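PDB 3LRM: alpha-galactosidase 1 from Saccharomyces cerevisiae, which hydrolyses terminal, non-reducing alpha-D-galactose residues from alpha-D-galactosides, including galactose oligosaccharides and galactomannans, as a secreted homotetrameric glycosidase of family GH27. Local coordinates for residues A[44-49]-A[91-96]; A[71-76]-A[120-125]; A[146-151]-A[181-186]. The protein carries 2 engineered substitutions. All coordinates share one frame; numbering follows the deposited sequence.

Interaction 1 of 3, residues A[44-49]-A[91-96]; sequences VSEQLL and KFPNGM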
loop_
_atom_site.group_PDB
_atom_site.type_symbol
_atom_site.label_atom_id
_atom_site.label_comp_id
_atom_site.label_asym_id
_atom_site.label_seq_id
_atom_site.Cartn_x
_atom_site.Cartn_y
_atom_site.Cartn_z
ATOM N N VAL A 44 -15.293 37.094 -1.837
ATOM C CA VAL A 44 -15.131 37.424 -3.258
ATOM C C VAL A 44 -16.265 38.338 -3.763
ATOM O O VAL A 44 -17.296 38.482 -3.098
ATOM C CB VAL A 44 -15.068 36.150 -4.155
ATOM C CG1 VAL A 44 -13.914 35.239 -3.749
ATOM C CG2 VAL A 44 -16.390 35.393 -4.138
ATOM N N SER A 45 -16.061 38.941 -4.938
ATOM C CA SER A 45 -17.032 39.859 -5.561
ATOM C C SER A 45 -16.641 40.194 -7.002
ATOM O O SER A 45 -15.516 39.935 -7.433
ATOM C CB SER A 45 -17.145 41.161 -4.759
ATOM O OG SER A 45 -15.872 41.772 -4.611
ATOM N N GLU A 46 -17.578 40.782 -7.737
ATOM C CA GLU A 46 -17.297 41.296 -9.071
ATOM C C GLU A 46 -16.237 42.399 -9.021
ATOM O O GLU A 46 -15.360 42.468 -9.890
ATOM C CB GLU A 46 -18.578 41.814 -9.725
ATOM C CG GLU A 46 -18.376 42.400 -11.119
ATOM C CD GLU A 46 -19.659 42.929 -11.719
ATOM O OE1 GLU A 46 -20.595 42.123 -11.924
ATOM O OE2 GLU A 46 -19.729 44.147 -11.991
ATOM N N GLN A 47 -16.319 43.249 -7.998
ATOM C CA GLN A 47 -15.385 44.365 -7.840
ATOM C C GLN A 47 -13.973 43.883 -7.519
ATOM O O GLN A 47 -13.012 44.334 -8.147
ATOM C CB GLN A 47 -15.876 45.354 -6.769
ATOM C CG GLN A 47 -15.243 46.755 -6.850
ATOM C CD GLN A 47 -15.600 47.501 -8.138
ATOM O OE1 GLN A 47 -16.744 47.457 -8.609
ATOM N NE2 GLN A 47 -14.615 48.197 -8.708
ATOM N N LEU A 48 -13.850 42.972 -6.552
ATOM C CA LEU A 48 -12.548 42.397 -6.210
ATOM C C LEU A 48 -11.887 41.830 -7.458
ATOM O O LEU A 48 -10.711 42.101 -7.722
ATOM C CB LEU A 48 -12.662 41.304 -5.132
ATOM C CG LEU A 48 -11.407 40.458 -4.805
ATOM C CD1 LEU A 48 -10.339 41.259 -4.051
ATOM C CD2 LEU A 48 -11.754 39.185 -4.022
ATOM N N LEU A 49 -12.653 41.063 -8.229
ATOM C CA LEU A 49 -12.125 40.381 -9.398
ATOM C C LEU A 49 -11.657 41.383 -10.450
ATOM O O LEU A 49 -10.529 41.292 -10.943
ATOM C CB LEU A 49 -13.187 39.446 -9.979
ATOM C CG LEU A 49 -12.753 38.055 -10.436
ATOM C CD1 LEU A 49 -12.282 37.233 -9.250
ATOM C CD2 LEU A 49 -13.908 37.359 -11.122
ATOM N N LYS A 91 -22.655 38.973 -4.684
ATOM C CA LYS A 91 -21.252 39.023 -5.074
ATOM C C LYS A 91 -21.129 39.324 -6.562
ATOM O O LYS A 91 -20.205 40.028 -6.987
ATOM C CB LYS A 91 -20.566 37.697 -4.746
ATOM C CG LYS A 91 -20.505 37.384 -3.264
ATOM C CD LYS A 91 -20.067 35.951 -3.016
ATOM C CE LYS A 91 -19.897 35.677 -1.527
ATOM N NZ LYS A 91 -19.373 34.306 -1.259
ATOM N N PHE A 92 -22.062 38.793 -7.346
ATOM C CA PHE A 92 -22.037 38.979 -8.792
ATOM C C PHE A 92 -23.405 39.415 -9.309
ATOM O O PHE A 92 -24.198 38.579 -9.753
ATOM C CB PHE A 92 -21.529 37.711 -9.488
ATOM C CG PHE A 92 -20.211 37.226 -8.953
ATOM C CD1 PHE A 92 -20.163 36.211 -8.001
ATOM C CD2 PHE A 92 -19.018 37.810 -9.369
ATOM C CE1 PHE A 92 -18.955 35.774 -7.491
ATOM C CE2 PHE A 92 -17.801 37.382 -8.858
ATOM C CZ PHE A 92 -17.772 36.361 -7.918
ATOM N N PRO A 93 -23.682 40.734 -9.251
ATOM C CA PRO A 93 -25.002 41.268 -9.614
ATOM C C PRO A 93 -25.258 41.410 -11.116
ATOM O O PRO A 93 -26.388 41.689 -11.509
ATOM C CB PRO A 93 -25.043 42.635 -8.915
ATOM C CG PRO A 93 -23.625 43.012 -8.679
ATOM C CD PRO A 93 -22.763 41.787 -8.776
ATOM N N ASN A 94 -24.236 41.214 -11.943
ATOM C CA ASN A 94 -24.404 41.297 -13.392
ATOM C C ASN A 94 -24.308 39.944 -14.084
ATOM O O ASN A 94 -24.450 39.856 -15.306
ATOM C CB ASN A 94 -23.384 42.260 -13.988
ATOM C CG ASN A 94 -23.716 43.718 -13.713
ATOM O OD1 ASN A 94 -24.876 44.138 -13.794
ATOM N ND2 ASN A 94 -22.689 44.502 -13.403
ATOM N N GLY A 95 -24.080 38.895 -13.293
ATOM C CA GLY A 95 -23.828 37.557 -13.827
ATOM C C GLY A 95 -22.350 37.336 -14.123
ATOM O O GLY A 95 -21.531 38.244 -13.957
ATOM N N MET A 96 -22.009 36.129 -14.570
ATOM C CA MET A 96 -20.610 35.764 -14.801
ATOM C C MET A 96 -20.091 36.211 -16.163
ATOM O O MET A 96 -18.981 36.734 -16.261
ATOM C CB MET A 96 -20.384 34.260 -14.615
ATOM C CG MET A 96 -20.766 33.719 -13.247
ATOM S SD MET A 96 -20.294 34.774 -11.866
ATOM C CE MET A 96 -18.513 34.842 -12.029
HETATM O O HOH W 1 -21.868 39.787 -11.959
#
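Glu-46, in the first turn of helix 46-58 of the (beta/alpha)8-barrel domain of this GH27 enzyme, meets Asn-94 of the loop that leads into helix 96-105. The side chains run nearly perpendicular to each other, yet the carboxylate and amide planes are inclined by only 26°. Glu-46 stays extended, with CG opposite the backbone N (chi1 179°), which carries its carboxylate out over the loop. There Asn-94 ND2 donates to the syn lone pair of Glu-46 OE2 at 3.3 Å, a long bond. The aliphatic root of Glu-46 lies against Phe-92, Glu-46 CB being 4.0 Å from Phe-92 CD2.

Phe-92 approaches the turn into the helix obliquely, Phe-92 CE2 coming within 3.6 Å of Ser-45 C. Met-96 CE covers one ring face towards its rim, while CG2 of Val-44 reaches CZ. Lys-91 runs past Val-44 in extended form, its CG resting on the Val-44 carbonyl oxygen, and sends NZ on to the carbonyl oxygen of Cys-74.

Two of the amides of the first turn have acceptors here. Ser-45 is the N-cap: its OG accepts from Leu-48 N at 3.0 Å. Glu-46 N is instead taken up by the loop, donating to Lys-91 O at 2.8 Å. A water completes the polar side, donating to Glu-46 OE1 and to Gly-95 O while accepting from Asn-94 N, with its oxygen 2.7 Å from Glu-46 OE1.

Interaction 2 of 3, residues A[71-76]-A[120-125]; sequences LDDCWS and TCAGYP. With GLA (alpha-D-galactopyranose), chain K; FRU (beta-D-fructofuranose), chain B; GLC (alpha-D-glucopyranose), chain C.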
loop_
_atom_site.group_PDB
_atom_site.type_symbol
_atom_site.label_atom_id
_atom_site.label_comp_id
_atom_site.label_asym_id
_atom_site.label_seq_id
_atom_site.Cartn_x
_atom_site.Cartn_y
_atom_site.Cartn_z
ATOM N N LEU A 71 -11.467 32.618 -10.831
ATOM C CA LEU A 71 -12.392 32.737 -9.716
ATOM C C LEU A 71 -12.551 31.369 -9.071
ATOM O O LEU A 71 -12.848 30.383 -9.746
ATOM C CB LEU A 71 -13.749 33.272 -10.180
ATOM C CG LEU A 71 -14.867 33.343 -9.137
ATOM C CD1 LEU A 71 -14.591 34.404 -8.081
ATOM C CD2 LEU A 71 -16.182 33.605 -9.821
ATOM N N ASP A 72 -12.353 31.324 -7.759
ATOM C CA ASP A 72 -12.354 30.075 -7.022
ATOM C C ASP A 72 -13.735 29.724 -6.442
ATOM O O ASP A 72 -14.753 29.927 -7.095
ATOM C CB ASP A 72 -11.284 30.123 -5.935
ATOM C CG ASP A 72 -10.713 28.765 -5.634
ATOM O OD1 ASP A 72 -9.821 28.313 -6.382
ATOM O OD2 ASP A 72 -11.165 28.155 -4.647
ATOM N N ASP A 73 -13.755 29.188 -5.226
ATOM C CA ASP A 73 -14.983 28.698 -4.597
ATOM C C ASP A 73 -15.852 29.835 -4.054
ATOM O O ASP A 73 -15.446 30.998 -4.057
ATOM C CB ASP A 73 -14.632 27.715 -3.468
ATOM C CG ASP A 73 -15.692 26.647 -3.259
ATOM O OD1 ASP A 73 -16.802 26.785 -3.799
ATOM O OD2 ASP A 73 -15.411 25.658 -2.554
ATOM N N CYS A 74 -17.048 29.474 -3.588
ATOM C CA CYS A 74 -17.980 30.380 -2.904
ATOM C C CYS A 74 -18.498 31.492 -3.825
ATOM O O CYS A 74 -18.529 32.664 -3.443
ATOM C CB CYS A 74 -17.360 30.957 -1.609
ATOM S SG CYS A 74 -15.967 29.988 -0.912
ATOM N N TRP A 75 -18.904 31.119 -5.036
ATOM C CA TRP A 75 -19.365 32.096 -6.030
ATOM C C TRP A 75 -20.834 31.927 -6.389
ATOM O O TRP A 75 -21.472 32.868 -6.867
ATOM C CB TRP A 75 -18.517 32.041 -7.305
ATOM C CG TRP A 75 -18.632 30.746 -8.049
ATOM C CD1 TRP A 75 -17.796 29.670 -7.957
ATOM C CD2 TRP A 75 -19.650 30.380 -8.992
ATOM N NE1 TRP A 75 -18.220 28.665 -8.787
ATOM C CE2 TRP A 75 -19.358 29.070 -9.432
ATOM C CE3 TRP A 75 -20.781 31.037 -9.513
ATOM C CZ2 TRP A 75 -20.156 28.396 -10.367
ATOM C CZ3 TRP A 75 -21.576 30.366 -10.440
ATOM C CH2 TRP A 75 -21.257 29.058 -10.858
ATOM N N SER A 76 -21.358 30.719 -6.186
ATOM C CA SER A 76 -22.752 30.418 -6.509
ATOM C C SER A 76 -23.637 30.601 -5.282
ATOM O O SER A 76 -23.137 30.675 -4.154
ATOM C CB SER A 76 -22.880 28.997 -7.057
ATOM O OG SER A 76 -22.408 28.056 -6.110
ATOM N N THR A 120 -18.919 21.646 -3.518
ATOM C CA THR A 120 -17.551 22.145 -3.577
ATOM C C THR A 120 -16.960 22.099 -2.168
ATOM O O THR A 120 -17.677 21.887 -1.191
ATOM C CB THR A 120 -17.472 23.582 -4.127
ATOM O OG1 THR A 120 -18.077 24.492 -3.200
ATOM C CG2 THR A 120 -18.155 23.686 -5.477
ATOM N N CYS A 121 -15.654 22.304 -2.074
ATOM C CA CYS A 121 -14.937 22.188 -0.809
ATOM C C CYS A 121 -15.437 23.156 0.259
ATOM O O CYS A 121 -15.214 22.936 1.453
ATOM C CB CYS A 121 -13.433 22.344 -1.046
ATOM S SG CYS A 121 -12.789 21.131 -2.236
ATOM N N ALA A 122 -16.125 24.214 -0.172
ATOM C CA ALA A 122 -16.737 25.168 0.760
ATOM C C ALA A 122 -18.238 24.941 0.963
ATOM O O ALA A 122 -18.876 25.650 1.742
ATOM C CB ALA A 122 -16.466 26.600 0.323
ATOM N N GLY A 123 -18.804 23.961 0.265
ATOM C CA GLY A 123 -20.182 23.543 0.519
ATOM C C GLY A 123 -21.232 24.021 -0.458
ATOM O O GLY A 123 -22.427 23.927 -0.174
ATOM N N TYR A 124 -20.784 24.516 -1.609
ATOM C CA TYR A 124 -21.671 25.039 -2.653
ATOM C C TYR A 124 -21.953 23.954 -3.701
ATOM O O TYR A 124 -21.272 22.928 -3.713
ATOM C CB TYR A 124 -21.046 26.292 -3.281
ATOM C CG TYR A 124 -20.840 27.420 -2.285
ATOM C CD1 TYR A 124 -19.815 27.359 -1.336
ATOM C CD2 TYR A 124 -21.674 28.538 -2.282
ATOM C CE1 TYR A 124 -19.625 28.377 -0.412
ATOM C CE2 TYR A 124 -21.489 29.570 -1.363
ATOM C CZ TYR A 124 -20.462 29.483 -0.435
ATOM O OH TYR A 124 -20.269 30.489 0.486
ATOM N N PRO A 125 -22.960 24.162 -4.575
ATOM C CA PRO A 125 -23.325 23.124 -5.547
ATOM C C PRO A 125 -22.126 22.565 -6.317
ATOM O O PRO A 125 -21.281 23.336 -6.780
ATOM C CB PRO A 125 -24.259 23.863 -6.501
ATOM C CG PRO A 125 -24.896 24.904 -5.661
ATOM C CD PRO A 125 -23.856 25.333 -4.666
HETATM C C1 GLA K . -9.644 22.722 -2.717
HETATM C C2 GLA K . -8.485 23.142 -3.618
HETATM C C3 GLA K . -8.032 24.562 -3.251
HETATM C C4 GLA K . -9.214 25.538 -3.261
HETATM C C5 GLA K . -10.368 24.980 -2.413
HETATM C C6 GLA K . -11.603 25.876 -2.413
HETATM O O2 GLA K . -7.415 22.200 -3.486
HETATM O O3 GLA K . -7.002 25.014 -4.140
HETATM O O4 GLA K . -9.637 25.754 -4.614
HETATM O O5 GLA K . -10.713 23.668 -2.875
HETATM O O6 GLA K . -12.345 25.709 -1.200
HETATM C C1 FRU B . -9.761 25.386 3.824
HETATM C C2 FRU B . -10.864 24.441 3.322
HETATM C C3 FRU B . -11.799 25.193 2.358
HETATM C C4 FRU B . -13.144 25.300 3.049
HETATM C C5 FRU B . -12.912 24.760 4.451
HETATM C C6 FRU B . -14.048 23.833 4.874
HETATM O O1 FRU B . -9.081 26.056 2.778
HETATM O O2 FRU B . -10.228 23.274 2.790
HETATM O O3 FRU B . -11.949 24.587 1.092
HETATM O O4 FRU B . -13.543 26.652 3.103
HETATM O O5 FRU B . -11.658 24.098 4.448
HETATM O O6 FRU B . -13.593 22.541 5.225
HETATM C C1 GLC C . -11.044 22.216 2.295
HETATM C C2 GLC C . -10.986 20.928 3.139
HETATM C C3 GLC C . -9.675 20.173 2.932
HETATM C C4 GLC C . -9.445 19.949 1.443
HETATM C C5 GLC C . -9.459 21.288 0.705
HETATM C C6 GLC C . -9.253 21.077 -0.795
HETATM O O2 GLC C . -11.183 21.186 4.512
HETATM O O3 GLC C . -9.725 18.935 3.598
HETATM O O4 GLC C . -8.215 19.298 1.256
HETATM O O5 GLC C . -10.695 21.953 0.937
HETATM O O6 GLC C . -9.276 22.295 -1.508
#
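Neither segment is regular along most of its length; 120-125 opens with a type I beta turn from Thr-120 to Gly-123, and the backbones come nearest at Cys-74 and Ala-122, with CA atoms 6.5 Å apart. Into this turn points the carboxylate of Asp-73. Thr-120 comes at it from the opposite direction, and its OG1 donates to the syn lone pair of Asp-73 OD1 at 2.7 Å. The same oxygen takes Cys-74 N on its anti side, out of the carboxylate plane. Asp-73 OD2 accepts from Ala-122 N at 2.9 Å, again tilted from the plane, so three donors fix the rotation of the group. Thr-120 OG1 sits between its own N and carbonyl carbon (chi1 67°), where it can also accept from Tyr-124 N and brace the turn.

The Tyr-124 ring turns one face to the backbone of Cys-74, whose CA stands 3.6 Å from the ring centroid in a CH-pi contact, while Ser-76 O meets the ring edge at 3.2 Å from CD2 of Tyr-124. The sulfur of Cys-74, in a disulfide with Cys-42, is oblique to this ring and touches CB of Ala-122.

The arrangement forms one wall of the sugar pocket. Asp-72 OD2 accepts from galactose O4 at 2.8 Å, Asp-73 OD2 receives a weak bond from O6, and Cys-121 SG lies 3.3 Å from the ring oxygen O5 of galactose. The two loops follow barrel strands 68-70 and 109-115; Tyr-113 of the latter touches Asp-73, Thr-120 and Cys-121, and Trp-37 of helix 37-40 packs on Asp-72 and Cys-74.

Interaction 3 of 3, residues A[146-151]-A[181-186]; sequences LKYANC and VFYSLC. Engineered in segment 146-151: Ala-149 (natural residue Asp). Engineered in segment 181-186: Val-181 (natural residue Ile). With GLA (alpha-D-galactopyranose), chain K.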
loop_
_atom_site.group_PDB
_atom_site.type_symbol
_atom_site.label_atom_id
_atom_site.label_comp_id
_atom_site.label_asym_id
_atom_site.label_seq_id
_atom_site.Cartn_x
_atom_site.Cartn_y
_atom_site.Cartn_z
ATOM N N LEU A 146 -11.358 25.956 -16.524
ATOM C CA LEU A 146 -12.065 25.348 -15.399
ATOM C C LEU A 146 -11.129 24.631 -14.427
ATOM O O LEU A 146 -10.430 23.684 -14.801
ATOM C CB LEU A 146 -13.172 24.398 -15.887
ATOM C CG LEU A 146 -13.977 23.660 -14.807
ATOM C CD1 LEU A 146 -14.878 24.626 -14.049
ATOM C CD2 LEU A 146 -14.788 22.518 -15.393
ATOM N N LYS A 147 -11.115 25.107 -13.182
ATOM C CA LYS A 147 -10.452 24.400 -12.093
ATOM C C LYS A 147 -11.471 23.444 -11.476
ATOM O O LYS A 147 -12.501 23.880 -10.951
ATOM C CB LYS A 147 -9.917 25.387 -11.055
ATOM C CG LYS A 147 -9.279 24.734 -9.837
ATOM C CD LYS A 147 -8.847 25.780 -8.839
ATOM C CE LYS A 147 -8.307 25.149 -7.574
ATOM N NZ LYS A 147 -7.779 26.190 -6.641
ATOM N N TYR A 148 -11.182 22.147 -11.541
ATOM C CA TYR A 148 -12.176 21.122 -11.213
ATOM C C TYR A 148 -11.730 20.234 -10.037
ATOM O O TYR A 148 -10.897 19.337 -10.204
ATOM C CB TYR A 148 -12.489 20.302 -12.472
ATOM C CG TYR A 148 -13.811 19.581 -12.453
ATOM C CD1 TYR A 148 -14.974 20.215 -12.026
ATOM C CD2 TYR A 148 -13.904 18.263 -12.881
ATOM C CE1 TYR A 148 -16.188 19.548 -12.015
ATOM C CE2 TYR A 148 -15.105 17.589 -12.873
ATOM C CZ TYR A 148 -16.245 18.234 -12.449
ATOM O OH TYR A 148 -17.443 17.554 -12.443
ATOM N N ALA A 149 -12.306 20.498 -8.861
ATOM C CA ALA A 149 -11.837 19.957 -7.581
ATOM C C ALA A 149 -12.314 18.541 -7.281
ATOM O O ALA A 149 -12.957 17.915 -8.116
ATOM C CB ALA A 149 -12.204 20.895 -6.449
ATOM N N ASN A 150 -11.999 18.054 -6.079
ATOM C CA ASN A 150 -12.203 16.654 -5.709
ATOM C C ASN A 150 -12.989 16.431 -4.415
ATOM O O ASN A 150 -12.971 15.330 -3.858
ATOM C CB ASN A 150 -10.845 15.948 -5.605
ATOM C CG ASN A 150 -10.962 14.434 -5.624
ATOM O OD1 ASN A 150 -11.830 13.877 -6.295
ATOM N ND2 ASN A 150 -10.085 13.762 -4.888
ATOM N N CYS A 151 -13.677 17.462 -3.935
ATOM C CA CYS A 151 -14.420 17.358 -2.680
ATOM C C CYS A 151 -15.788 16.696 -2.843
ATOM O O CYS A 151 -16.483 16.916 -3.845
ATOM C CB CYS A 151 -14.593 18.732 -2.052
ATOM S SG CYS A 151 -13.094 19.356 -1.296
ATOM N N VAL A 181 -11.933 25.215 -23.710
ATOM C CA VAL A 181 -11.793 25.424 -22.268
ATOM C C VAL A 181 -10.549 24.725 -21.738
ATOM O O VAL A 181 -10.385 23.516 -21.926
ATOM C CB VAL A 181 -13.031 24.931 -21.467
ATOM C CG1 VAL A 181 -12.868 25.239 -19.983
ATOM C CG2 VAL A 181 -14.311 25.575 -21.987
ATOM N N PHE A 182 -9.680 25.497 -21.087
ATOM C CA PHE A 182 -8.499 24.960 -20.421
ATOM C C PHE A 182 -8.974 24.210 -19.186
ATOM O O PHE A 182 -9.556 24.802 -18.276
ATOM C CB PHE A 182 -7.540 26.091 -20.035
ATOM C CG PHE A 182 -6.154 25.630 -19.678
ATOM C CD1 PHE A 182 -5.914 24.906 -18.505
ATOM C CD2 PHE A 182 -5.074 25.940 -20.504
ATOM C CE1 PHE A 182 -4.617 24.490 -18.173
ATOM C CE2 PHE A 182 -3.773 25.530 -20.176
ATOM C CZ PHE A 182 -3.545 24.805 -19.014
ATOM N N TYR A 183 -8.735 22.902 -19.176
ATOM C CA TYR A 183 -9.292 22.018 -18.161
ATOM C C TYR A 183 -8.231 21.654 -17.133
ATOM O O TYR A 183 -7.285 20.920 -17.425
ATOM C CB TYR A 183 -9.890 20.779 -18.832
ATOM C CG TYR A 183 -10.641 19.816 -17.932
ATOM C CD1 TYR A 183 -11.399 20.263 -16.852
ATOM C CD2 TYR A 183 -10.624 18.448 -18.197
ATOM C CE1 TYR A 183 -12.094 19.364 -16.044
ATOM C CE2 TYR A 183 -11.315 17.548 -17.403
ATOM C CZ TYR A 183 -12.050 18.009 -16.333
ATOM O OH TYR A 183 -12.728 17.106 -15.552
ATOM N N SER A 184 -8.408 22.185 -15.929
ATOM C CA SER A 184 -7.454 22.043 -14.847
ATOM C C SER A 184 -8.002 21.113 -13.760
ATOM O O SER A 184 -8.951 21.459 -13.045
ATOM C CB SER A 184 -7.143 23.425 -14.268
ATOM O OG SER A 184 -6.402 23.345 -13.068
ATOM N N LEU A 185 -7.394 19.934 -13.652
ATOM C CA LEU A 185 -7.757 18.950 -12.636
ATOM C C LEU A 185 -7.217 19.325 -11.262
ATOM O O LEU A 185 -6.094 19.808 -11.132
ATOM C CB LEU A 185 -7.245 17.567 -13.030
ATOM C CG LEU A 185 -8.170 16.588 -13.752
ATOM C CD1 LEU A 185 -9.104 17.267 -14.733
ATOM C CD2 LEU A 185 -7.340 15.522 -14.450
ATOM N N CYS A 186 -8.031 19.097 -10.240
ATOM C CA CYS A 186 -7.652 19.408 -8.873
ATOM C C CYS A 186 -8.038 18.242 -7.953
ATOM O O CYS A 186 -8.835 18.403 -7.030
ATOM C CB CYS A 186 -8.310 20.724 -8.444
ATOM S SG CYS A 186 -7.855 21.369 -6.810
HETATM C C1 GLA K . -9.644 22.722 -2.717
HETATM C C2 GLA K . -8.485 23.142 -3.618
HETATM C C3 GLA K . -8.032 24.562 -3.251
HETATM C C4 GLA K . -9.214 25.538 -3.261
HETATM C C5 GLA K . -10.368 24.980 -2.413
HETATM C C6 GLA K . -11.603 25.876 -2.413
HETATM O O2 GLA K . -7.415 22.200 -3.486
HETATM O O3 GLA K . -7.002 25.014 -4.140
HETATM O O4 GLA K . -9.637 25.754 -4.614
HETATM O O5 GLA K . -10.713 23.668 -2.875
HETATM O O6 GLA K . -12.345 25.709 -1.200
#
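Lys-147 and Cys-186 reach the bound galactose from neighbouring parallel strands of the (beta/alpha)8 barrel, 145-149 and 182-185, which helix 160-176 joins as a beta-alpha-beta crossover. Lys-147 is fully stretched, every torsion from chi1 (177°) onward near 180°, which brings its NZ to two hydroxyls, donating to galactose O4 at 2.8 Å and to O3 at 2.9 Å. Its charge is paired with Asp-72. Cys-186 SG lies 3.5 Å from galactose O2, and CE of Lys-147 passes beside this sulfur. Ala-149 is an engineered residue at the position of the catalytic nucleophile, an aspartate in the natural enzyme; its CB points away from strand 182-185, and the closer approach is CA of Ala-149 to Cys-186 O.

Behind this shell a ladder of backbone bonds sets the two strands in register, pairing Leu-146 with Tyr-183, Lys-147 with Ser-184 and Tyr-148 with Leu-185. Leu-146 N donates to Phe-182 O, Ser-184 N to Leu-146 O, and Tyr-148 N to Ser-184 O. The last rung, Cys-186 N to Tyr-148 O at 2.9 Å, is more bent, with the donor well above the carbonyl plane. The axes of the two short strands are inclined by 25°.

On the sheet face away from the sugar, Leu-146 and Tyr-183 run alongside each other in the same direction, and Met-170 of helix 160-176 packs on both. Leu-185 CD1 sits over one face of the Tyr-183 ring. The rings of Tyr-148 and Tyr-183 are oblique, their planes at 44°; Tyr-183 OH bonds to Tyr-167 O, and CD2 of Tyr-148 meets the Tyr-183 ring at its edge, 3.1 Å from that OH.

In the fold
Interactions 2 and 3 both line the galactose, and interaction 1 lies farther out, the Val-44 side chain being about 10 Å from the sugar at the nearest atoms. Interaction 1 touches interaction 2: Lys-91 NZ lies 2.9 Å from Cys-74 O, a probable hydrogen bond, and Phe-92 CZ packs 3.7 Å from Leu-71 CD2. Interactions 2 and 3 are tied covalently by the Cys-121 to Cys-151 disulfide. Separately, Asp-72 OD1 and Lys-147 NZ form a 3.0 Å salt bridge, so the two groups that bind galactose O4 also hold each other. Interactions 1 and 3 do not touch, their nearest atoms being about 11 Å apart. Asp-209, the proton donor, and Trp-188 also bind the galactose.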